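Local coordinates for phosphotriesterase homology protein (Escherichia coli, PDB 1BF6), which hydrolyses phosphorylated glyceryl acetates and is also active on aromatic acetates and propionates, using two zinc ions per subunit, at residues 12-17 with 50-55; 23-28 with 244-249. All coordinates share one frame; numbering follows the deposited sequence.

Contact 1: 12-17 with 50-55. With ZN (zinc ion), chain C.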
loop_
_atom_site.group_PDB
_atom_site.type_symbol
_atom_site.label_atom_id
_atom_site.label_comp_id
_atom_site.label_asym_id
_atom_site.label_seq_id
_atom_site.Cartn_x
_atom_site.Cartn_y
_atom_site.Cartn_z
ATOM N N GLU A 12 -3.040 -1.522 -2.801
ATOM C CA GLU A 12 -4.341 -1.453 -3.445
ATOM C C GLU A 12 -5.488 -1.532 -2.451
ATOM O O GLU A 12 -5.302 -1.849 -1.271
ATOM C CB GLU A 12 -4.505 -2.629 -4.415
ATOM C CG GLU A 12 -3.490 -2.682 -5.544
ATOM C CD GLU A 12 -3.511 -1.449 -6.414
ATOM O OE1 GLU A 12 -4.561 -0.774 -6.504
ATOM O OE2 GLU A 12 -2.468 -1.145 -7.016
ATOM N N HIS A 13 -6.682 -1.239 -2.952
ATOM C CA HIS A 13 -7.897 -1.348 -2.173
ATOM C C HIS A 13 -8.856 -2.154 -3.013
ATOM O O HIS A 13 -9.020 -1.856 -4.195
ATOM C CB HIS A 13 -8.506 0.023 -1.898
ATOM C CG HIS A 13 -7.653 0.881 -1.033
ATOM N ND1 HIS A 13 -7.595 0.769 0.339
ATOM C CD2 HIS A 13 -6.732 1.814 -1.368
ATOM C CE1 HIS A 13 -6.660 1.604 0.780
ATOM N NE2 HIS A 13 -6.114 2.257 -0.222
ATOM N N LEU A 14 -9.401 -3.223 -2.439
ATOM C CA LEU A 14 -10.389 -4.063 -3.115
ATOM C C LEU A 14 -11.767 -3.724 -2.551
ATOM O O LEU A 14 -12.782 -3.807 -3.250
ATOM C CB LEU A 14 -10.073 -5.542 -2.913
ATOM C CG LEU A 14 -8.716 -5.929 -3.505
ATOM C CD1 LEU A 14 -8.536 -7.428 -3.389
ATOM C CD2 LEU A 14 -8.648 -5.489 -4.960
ATOM N N HIS A 15 -11.796 -3.397 -1.260
ATOM C CA HIS A 15 -13.026 -3.001 -0.613
ATOM C C HIS A 15 -12.707 -1.930 0.410
ATOM O O HIS A 15 -12.140 -2.202 1.471
ATOM C CB HIS A 15 -13.756 -4.165 0.053
ATOM C CG HIS A 15 -15.051 -3.759 0.686
ATOM N ND1 HIS A 15 -15.114 -2.885 1.749
ATOM C CD2 HIS A 15 -16.333 -4.078 0.386
ATOM C CE1 HIS A 15 -16.380 -2.682 2.078
ATOM N NE2 HIS A 15 -17.139 -3.395 1.266
ATOM N N ILE A 16 -13.039 -0.700 0.045
ATOM C CA ILE A 16 -12.817 0.449 0.899
ATOM C C ILE A 16 -14.072 1.296 0.838
ATOM O O ILE A 16 -14.761 1.325 -0.188
ATOM C CB ILE A 16 -11.577 1.273 0.455
ATOM C CG1 ILE A 16 -11.387 2.474 1.379
ATOM C CG2 ILE A 16 -11.699 1.709 -1.010
ATOM C CD1 ILE A 16 -10.101 3.234 1.155
ATOM N N ASP A 17 -14.403 1.928 1.959
ATOM C CA ASP A 17 -15.583 2.777 2.030
ATOM C C ASP A 17 -15.323 4.033 2.849
ATOM O O ASP A 17 -15.436 4.015 4.077
ATOM C CB ASP A 17 -16.778 2.003 2.611
ATOM C CG ASP A 17 -18.102 2.777 2.505
ATOM O OD1 ASP A 17 -18.102 3.933 2.037
ATOM O OD2 ASP A 17 -19.153 2.219 2.884
ATOM N N VAL A 50 -1.996 -9.266 -4.160
ATOM C CA VAL A 50 -2.396 -7.865 -4.014
ATOM C C VAL A 50 -2.361 -7.579 -2.517
ATOM O O VAL A 50 -2.992 -8.303 -1.758
ATOM C CB VAL A 50 -3.855 -7.581 -4.515
ATOM C CG1 VAL A 50 -4.257 -6.141 -4.157
ATOM C CG2 VAL A 50 -3.944 -7.759 -6.043
ATOM N N ILE A 51 -1.608 -6.551 -2.124
ATOM C CA ILE A 51 -1.504 -6.140 -0.721
ATOM C C ILE A 51 -2.598 -5.078 -0.500
ATOM O O ILE A 51 -2.495 -3.943 -0.977
ATOM C CB ILE A 51 -0.111 -5.538 -0.392
ATOM C CG1 ILE A 51 1.010 -6.380 -1.031
ATOM C CG2 ILE A 51 0.095 -5.482 1.146
ATOM C CD1 ILE A 51 1.023 -7.859 -0.633
ATOM N N GLU A 52 -3.652 -5.482 0.194
ATOM C CA GLU A 52 -4.797 -4.624 0.462
ATOM C C GLU A 52 -4.541 -3.696 1.659
ATOM O O GLU A 52 -4.278 -4.156 2.779
ATOM C CB GLU A 52 -6.028 -5.507 0.635
ATOM C CG GLU A 52 -7.285 -4.962 -0.040
ATOM C CD GLU A 52 -8.029 -3.967 0.822
ATOM O OE1 GLU A 52 -7.716 -3.870 2.028
ATOM O OE2 GLU A 52 -8.944 -3.290 0.300
ATOM N N MET A 53 -4.675 -2.392 1.405
ATOM C CA MET A 53 -4.392 -1.327 2.369
ATOM C C MET A 53 -5.538 -0.728 3.180
ATOM O O MET A 53 -5.357 0.316 3.823
ATOM C CB MET A 53 -3.704 -0.184 1.623
ATOM C CG MET A 53 -2.426 -0.577 0.890
ATOM S SD MET A 53 -1.003 -0.766 2.006
ATOM C CE MET A 53 -0.953 -2.465 2.107
ATOM N N THR A 54 -6.703 -1.357 3.132
ATOM C CA THR A 54 -7.879 -0.856 3.842
ATOM C C THR A 54 -7.917 -1.396 5.271
ATOM O O THR A 54 -8.197 -2.570 5.460
ATOM C CB THR A 54 -9.210 -1.296 3.142
ATOM O OG1 THR A 54 -9.161 -0.982 1.740
ATOM C CG2 THR A 54 -10.410 -0.585 3.757
ATOM N N ASN A 55 -7.604 -0.556 6.261
ATOM C CA ASN A 55 -7.697 -1.019 7.646
ATOM C C ASN A 55 -9.154 -0.911 8.144
ATOM O O ASN A 55 -10.040 -0.406 7.424
ATOM C CB ASN A 55 -6.655 -0.376 8.592
ATOM C CG ASN A 55 -6.451 1.104 8.372
ATOM O OD1 ASN A 55 -7.390 1.896 8.433
ATOM N ND2 ASN A 55 -5.193 1.500 8.191
HETATM ZN ZN ZN C . -4.395 3.567 -0.325
#
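His-13 meets Thr-54 at the edge of its imidazole. ND1 donates to Thr-54 OG1 at 2.7 Å, nearly straight at 174° and in the ring plane. The ring's other nitrogen, NE2, binds a zinc ion at 2.2 Å; bonds at both nitrogens hold the ring's rotation. Thr-54 OG1, the second-shell partner of the ligand, in turn donates to Glu-52 OE2, which holds it in place.

The close-knit part is at Glu-52, where three donors meet OE2. Its chain is bent about CB-CG (chi2 -85°), which brings the carboxylate to the backbone of 13-15. OE2 accepts from Leu-14 N at 2.8 Å through its anti lone pair, and from His-15 N at a longer 3.3 Å. Thr-54 N reaches OE1 from above the carboxylate plane. A leucine in place of Glu-52 would probably leave the amides of Leu-14, His-15 and Thr-54 without their acceptor and Thr-54 OG1 freer to turn.

Farther back, Glu-12 pairs in parallel with Glu-52, and Met-53 N bonds to Glu-12 O at 2.8 Å. The contact is looser at His-15, whose partly exposed ring leads away toward Phe-64. His-11, Glu-124 and Asp-242 complete the zinc site. Such histidines at a strand's C-terminal end are typical of the binuclear TIM-barrel metallohydrolases of the phosphotriesterase family.

Contact 2: 23-28 with 244-249. With SO4 (sulfate ion), chain F.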
loop_
_atom_site.group_PDB
_atom_site.type_symbol
_atom_site.label_atom_id
_atom_site.label_comp_id
_atom_site.label_asym_id
_atom_site.label_seq_id
_atom_site.Cartn_x
_atom_site.Cartn_y
_atom_site.Cartn_z
ATOM N N ASN A 23 -19.242 11.929 1.562
ATOM C CA ASN A 23 -20.612 12.057 1.052
ATOM C C ASN A 23 -20.566 11.809 -0.461
ATOM O O ASN A 23 -21.270 12.450 -1.237
ATOM C CB ASN A 23 -21.193 13.443 1.346
ATOM C CG ASN A 23 -21.722 13.565 2.755
ATOM O OD1 ASN A 23 -21.864 12.570 3.466
ATOM N ND2 ASN A 23 -22.044 14.789 3.161
ATOM N N ASN A 24 -19.761 10.830 -0.857
ATOM C CA ASN A 24 -19.568 10.501 -2.261
ATOM C C ASN A 24 -19.519 8.985 -2.426
ATOM O O ASN A 24 -18.567 8.329 -1.982
ATOM C CB ASN A 24 -18.248 11.138 -2.718
ATOM C CG ASN A 24 -18.013 11.048 -4.224
ATOM O OD1 ASN A 24 -17.051 11.625 -4.720
ATOM N ND2 ASN A 24 -18.883 10.348 -4.952
ATOM N N VAL A 25 -20.554 8.435 -3.059
ATOM C CA VAL A 25 -20.643 6.995 -3.298
ATOM C C VAL A 25 -19.478 6.453 -4.167
ATOM O O VAL A 25 -19.229 5.246 -4.194
ATOM C CB VAL A 25 -22.028 6.627 -3.917
ATOM C CG1 VAL A 25 -22.175 7.248 -5.315
ATOM C CG2 VAL A 25 -22.221 5.114 -3.948
ATOM N N ASP A 26 -18.764 7.347 -4.855
ATOM C CA ASP A 26 -17.629 6.955 -5.691
ATOM C C ASP A 26 -16.537 6.372 -4.778
ATOM O O ASP A 26 -15.806 5.446 -5.160
ATOM C CB ASP A 26 -17.076 8.170 -6.452
ATOM C CG ASP A 26 -16.158 7.778 -7.606
ATOM O OD1 ASP A 26 -16.377 6.703 -8.190
ATOM O OD2 ASP A 26 -15.227 8.542 -7.935
ATOM N N CYS A 27 -16.461 6.924 -3.566
ATOM C CA CYS A 27 -15.501 6.508 -2.547
ATOM C C CYS A 27 -15.875 5.197 -1.834
ATOM O O CYS A 27 -15.177 4.763 -0.909
ATOM C CB CYS A 27 -15.293 7.639 -1.542
ATOM S SG CYS A 27 -14.620 9.111 -2.301
ATOM N N ARG A 28 -16.994 4.601 -2.241
ATOM C CA ARG A 28 -17.433 3.323 -1.705
ATOM C C ARG A 28 -17.080 2.249 -2.745
ATOM O O ARG A 28 -17.928 1.833 -3.555
ATOM C CB ARG A 28 -18.942 3.322 -1.413
ATOM C CG ARG A 28 -19.468 1.986 -0.894
ATOM C CD ARG A 28 -20.711 2.139 -0.007
ATOM N NE ARG A 28 -21.873 2.712 -0.691
ATOM C CZ ARG A 28 -22.717 2.024 -1.463
ATOM N NH1 ARG A 28 -22.542 0.719 -1.676
ATOM N NH2 ARG A 28 -23.765 2.635 -2.002
ATOM N N THR A 244 -8.893 3.405 -5.516
ATOM C CA THR A 244 -9.726 3.775 -4.370
ATOM C C THR A 244 -11.179 4.139 -4.712
ATOM O O THR A 244 -12.018 4.206 -3.818
ATOM C CB THR A 244 -9.133 5.012 -3.640
ATOM O OG1 THR A 244 -9.057 6.117 -4.551
ATOM C CG2 THR A 244 -7.731 4.737 -3.090
ATOM N N ARG A 245 -11.472 4.360 -5.993
ATOM C CA ARG A 245 -12.816 4.767 -6.421
ATOM C C ARG A 245 -13.465 3.892 -7.472
ATOM O O ARG A 245 -12.786 3.237 -8.257
ATOM C CB ARG A 245 -12.753 6.185 -6.980
ATOM C CG ARG A 245 -12.309 7.225 -5.979
ATOM C CD ARG A 245 -12.045 8.529 -6.683
ATOM N NE ARG A 245 -11.846 9.626 -5.745
ATOM C CZ ARG A 245 -12.633 10.695 -5.680
ATOM N NH1 ARG A 245 -13.681 10.804 -6.495
ATOM N NH2 ARG A 245 -12.343 11.683 -4.838
ATOM N N ARG A 246 -14.795 3.895 -7.492
ATOM C CA ARG A 246 -15.552 3.127 -8.485
ATOM C C ARG A 246 -15.192 3.640 -9.891
ATOM O O ARG A 246 -15.067 2.855 -10.832
ATOM C CB ARG A 246 -17.062 3.285 -8.260
ATOM C CG ARG A 246 -17.570 2.707 -6.952
ATOM C CD ARG A 246 -19.052 3.020 -6.758
ATOM N NE ARG A 246 -19.676 2.194 -5.723
ATOM C CZ ARG A 246 -20.989 1.990 -5.619
ATOM N NH1 ARG A 246 -21.823 2.554 -6.487
ATOM N NH2 ARG A 246 -21.471 1.220 -4.654
ATOM N N SER A 247 -14.969 4.949 -10.005
ATOM C CA SER A 247 -14.632 5.565 -11.286
ATOM C C SER A 247 -13.265 5.142 -11.828
ATOM O O SER A 247 -12.926 5.440 -12.976
ATOM C CB SER A 247 -14.755 7.098 -11.214
ATOM O OG SER A 247 -13.868 7.683 -10.279
ATOM N N HIS A 248 -12.480 4.460 -10.995
ATOM C CA HIS A 248 -11.167 3.956 -11.407
ATOM C C HIS A 248 -11.316 2.605 -12.133
ATOM O O HIS A 248 -10.425 2.189 -12.876
ATOM C CB HIS A 248 -10.239 3.773 -10.189
ATOM C CG HIS A 248 -9.838 5.051 -9.516
ATOM N ND1 HIS A 248 -9.438 5.100 -8.196
ATOM C CD2 HIS A 248 -9.731 6.317 -9.985
ATOM C CE1 HIS A 248 -9.094 6.336 -7.883
ATOM N NE2 HIS A 248 -9.264 7.095 -8.952
ATOM N N LEU A 249 -12.425 1.916 -11.882
ATOM C CA LEU A 249 -12.708 0.617 -12.479
ATOM C C LEU A 249 -13.038 0.746 -13.971
ATOM O O LEU A 249 -13.661 1.714 -14.391
ATOM C CB LEU A 249 -13.865 -0.056 -11.742
ATOM C CG LEU A 249 -13.704 -0.211 -10.213
ATOM C CD1 LEU A 249 -14.887 -1.006 -9.664
ATOM C CD2 LEU A 249 -12.385 -0.892 -9.873
HETATM S S SO4 F . -7.930 9.671 -4.669
HETATM O O1 SO4 F . -8.728 10.867 -4.929
HETATM O O2 SO4 F . -8.723 8.732 -3.766
HETATM O O3 SO4 F . -7.589 8.879 -5.961
HETATM O O4 SO4 F . -6.601 10.080 -4.038
HETATM O O HOH W 1 -12.411 5.118 -1.270
#
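Asp-26 takes most of the donors that the 244-249 segment offers. Its CG lies anti to the backbone N (chi1 -164°), and this carries the carboxylate over to Arg-245 and Ser-247. OD2 accepts from Ser-247 OG at 2.8 Å through its syn lone pair. On its anti side it forms a salt bridge with Arg-245 NH1 at 3.1 Å. The two flat groups are steeply inclined; the planes are 72° apart, and NH1 is the nitrogen that meets Asp-26. OD1 accepts the backbone N of Ser-247 at 2.9 Å. The backbone of Asp-26 is engaged too: its O receives Arg-246 N at 3.0 Å.

Arg-246 runs extended beside the 3-10 turn. Its NE donates to Arg-28 O at 2.8 Å, and Val-25 CG2 packs over a face of its guanidinium. Its NH2 sits over a face of the Arg-28 guanidinium. The two like charges are probably balanced by Asp-30, which forms salt bridges with both.

Cys-27 SG lies over the centre of the Arg-245 guanidinium. A water donates to both Cys-27 O and Thr-244 O, satisfying two carbonyls that do not meet directly. Thr-244 OG1 donates to a sulfate at O2 (2.8 Å), while Arg-245 NE makes only a weak bond to O1. Lys-212 and Tyr-215 also hold this ion, which is probably from the crystallisation liquor.

The contact lies at the surface. It joins the loop between helix 19-22 and strand 28-29 to the loop that follows strand 237-239, with Leu-249 packing on helix 32-44.

Contact 1 is core and contact 2 is surface, with their centres about 13 Å apart. In contact 1, parallel barrel strands pass into loops at the zinc site, and buried donors converge on one carboxylate. Contact 2 joins two short 3-10 turns farther out; there charged arginines, a water and a sulfate do more of the work. Each has a carboxylate oxygen with more than one donor, three on Glu-52 OE2 and two on Asp-26 OD2, but the one in contact 2 is paired with an arginine. They hold neighbouring elements: strand 16-17 of contact 1 pairs antiparallel with strand 28-29, into which the 23-28 segment of contact 2 runs. They touch directly where His-13 CD2 lies 3.5 Å from Thr-244 CG2.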